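Local coordinates for protein putative prolyl-tRNA synthetase (Leishmania major, PDB 5XIL) that probably catalyses the ATP-dependent attachment of L-proline to tRNA(Pro) for protein synthesis, at residues A[193-198]-A[408-413]. Residues are numbered along the deposited sequence; the frame is centred on the assembly and turned at random. Where two conformers were deposited one is given.
Sequences PVVRGR and ETMETH. With MG (magnesium ion), chain F.
M410, near the end of helix 387-412, carries the whole contact with 193-198, an instance of a single long, unbranched side chain bridging a helix to the residues leading into strand 195-198. The apolar part rests on its thioether. With CG anti to the backbone N (chi1 178°), the chain runs out extended from the helix and bends at the last torsion (chi3 73°), which brings the methyl against P193, the two side chains sliding past each other in opposite directions. M410 CE lies 3.7 Å from P193 CB, while M410 SD touches both CB and CG of P193. On the other side of the sulfur from the ring, V195 CG2 approaches M410 SD more loosely, at 4.3 Å. No hydrogen bond crosses the interface; V194 points away from 408-413 and packs on helix 168-189 and strand 210-218.

Polar bonds instead finish the helix. E408 O accepts from T412 N and, on the opposite face of its carbonyl plane, from T412 OG1 at 2.8 Å. T409 O is likewise gripped from both faces, by H413 N and by H413 ND1 at 2.8 Å. This second bond, almost in the imidazole plane, fixes the ring's rotation.

Metal coordination uses the other ring nitrogen: H413 NE2 binds magnesium at 2.0 Å, beside four waters and E219. The contact thus joins the class II catalytic core to the helix leading into the C-terminal domain, near the magnesium site that H413 shares with E219 of the core, whose side chain is about 8 Å from that of M410.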
loop_
_atom_site.group_PDB
_atom_site.type_symbol
_atom_site.label_atom_id
_atom_site.label_comp_id
_atom_site.label_asym_id
_atom_site.label_seq_id
_atom_site.Cartn_x
_atom_site.Cartn_y
_atom_site.Cartn_z
ATOM N N PRO A 193 6.462 -8.983 21.946
ATOM C CA PRO A 193 5.476 -8.773 22.944
ATOM C C PRO A 193 5.415 -7.288 23.340
ATOM O O PRO A 193 6.408 -6.585 23.243
ATOM C CB PRO A 193 5.979 -9.602 24.110
ATOM C CG PRO A 193 7.472 -9.524 24.003
ATOM C CD PRO A 193 7.699 -9.559 22.490
ATOM N N VAL A 194 4.268 -6.902 23.858
ATOM C CA VAL A 194 4.050 -5.514 24.186
ATOM C C VAL A 194 3.371 -5.421 25.537
ATOM O O VAL A 194 2.671 -6.391 25.962
ATOM C CB VAL A 194 3.197 -4.779 23.120
ATOM C CG1 VAL A 194 3.836 -4.847 21.785
ATOM C CG2 VAL A 194 1.764 -5.284 23.066
ATOM N N VAL A 195 3.463 -4.241 26.142
ATOM C CA VAL A 195 2.598 -3.853 27.281
ATOM C C VAL A 195 1.571 -2.804 26.860
ATOM O O VAL A 195 1.941 -1.690 26.548
ATOM C CB VAL A 195 3.444 -3.336 28.505
ATOM C CG1 VAL A 195 2.535 -2.867 29.635
ATOM C CG2 VAL A 195 4.295 -4.490 29.008
ATOM N N ARG A 196 0.298 -3.171 26.784
ATOM C CA ARG A 196 -0.770 -2.189 26.499
ATOM C C ARG A 196 -0.989 -1.395 27.743
ATOM O O ARG A 196 -1.178 -1.967 28.819
ATOM C CB ARG A 196 -2.065 -2.940 26.162
ATOM C CG ARG A 196 -2.019 -3.806 24.914
ATOM C CD ARG A 196 -3.069 -4.907 25.046
ATOM N NE ARG A 196 -3.246 -5.737 23.853
ATOM C CZ ARG A 196 -2.482 -6.732 23.485
ATOM N NH1 ARG A 196 -1.424 -7.031 24.171
ATOM N NH2 ARG A 196 -2.851 -7.474 22.431
ATOM N N GLY A 197 -1.057 -0.067 27.611
ATOM C CA GLY A 197 -1.338 0.769 28.797
ATOM C C GLY A 197 -1.649 2.208 28.415
ATOM O O GLY A 197 -1.829 2.536 27.238
ATOM N N ARG A 198 -1.778 3.041 29.444
ATOM C CA ARG A 198 -2.074 4.432 29.271
ATOM C C ARG A 198 -0.885 5.263 29.720
ATOM O O ARG A 198 -0.251 5.002 30.761
ATOM C CB ARG A 198 -3.292 4.819 30.121
ATOM C CG ARG A 198 -3.853 6.174 29.776
ATOM C CD ARG A 198 -4.979 6.640 30.709
ATOM N NE ARG A 198 -4.788 6.339 32.126
ATOM C CZ ARG A 198 -5.347 5.326 32.790
ATOM N NH1 ARG A 198 -6.108 4.431 32.160
ATOM N NH2 ARG A 198 -5.094 5.178 34.092
ATOM N N GLU A 408 8.913 -14.240 27.443
ATOM C CA GLU A 408 9.628 -14.724 28.655
ATOM C C GLU A 408 10.762 -13.776 29.075
ATOM O O GLU A 408 10.923 -13.452 30.260
ATOM C CB GLU A 408 10.247 -16.134 28.413
ATOM C CG GLU A 408 11.103 -16.618 29.576
ATOM C CD GLU A 408 11.828 -17.956 29.319
ATOM O OE1 GLU A 408 12.996 -17.931 28.864
ATOM O OE2 GLU A 408 11.216 -19.011 29.574
ATOM N N THR A 409 11.577 -13.372 28.138
ATOM C CA THR A 409 12.589 -12.436 28.375
ATOM C C THR A 409 11.965 -11.089 28.964
ATOM O O THR A 409 12.485 -10.525 29.979
ATOM C CB THR A 409 13.364 -12.212 27.096
ATOM O OG1 THR A 409 14.041 -13.448 26.741
ATOM C CG2 THR A 409 14.334 -11.134 27.270
ATOM N N MET A 410 10.884 -10.615 28.340
ATOM C CA MET A 410 10.198 -9.439 28.757
ATOM C C MET A 410 9.722 -9.548 30.147
ATOM O O MET A 410 9.997 -8.620 30.957
ATOM C CB MET A 410 9.080 -9.033 27.779
ATOM C CG MET A 410 8.273 -7.777 28.204
ATOM S SD MET A 410 6.807 -7.426 27.193
ATOM C CE MET A 410 5.693 -8.715 27.727
ATOM N N GLU A 411 8.982 -10.624 30.458
ATOM C CA GLU A 411 8.426 -10.786 31.768
ATOM C C GLU A 411 9.485 -10.942 32.831
ATOM O O GLU A 411 9.296 -10.422 33.948
ATOM C CB GLU A 411 7.424 -11.923 31.777
ATOM C CG GLU A 411 6.174 -11.601 30.974
ATOM C CD GLU A 411 5.242 -12.767 30.764
ATOM O OE1 GLU A 411 5.640 -13.931 30.978
ATOM O OE2 GLU A 411 4.111 -12.501 30.353
ATOM N N THR A 412 10.600 -11.592 32.486
ATOM C CA THR A 412 11.737 -11.844 33.418
ATOM C C THR A 412 12.362 -10.455 33.826
ATOM O O THR A 412 12.676 -10.204 34.998
ATOM C CB THR A 412 12.761 -12.771 32.708
ATOM O OG1 THR A 412 12.209 -14.096 32.648
ATOM C CG2 THR A 412 14.075 -12.801 33.448
ATOM N N HIS A 413 12.398 -9.544 32.873
ATOM C CA HIS A 413 13.023 -8.257 33.046
ATOM C C HIS A 413 12.051 -7.170 33.528
ATOM O O HIS A 413 12.368 -5.996 33.461
ATOM C CB HIS A 413 13.701 -7.868 31.779
ATOM C CG HIS A 413 14.970 -8.592 31.545
ATOM N ND1 HIS A 413 14.967 -9.858 31.029
ATOM C CD2 HIS A 413 16.244 -8.320 31.860
ATOM C CE1 HIS A 413 16.201 -10.282 30.885
ATOM N NE2 HIS A 413 16.995 -9.393 31.426
HETATM MG MG MG F . 18.926 -8.934 30.964
HETATM O O HOH W 1 18.275 -6.967 30.167
HETATM O O HOH W 2 19.129 -8.396 33.086
HETATM O O HOH W 3 19.487 -10.738 31.672
HETATM O O HOH W 4 20.666 -8.354 30.474
#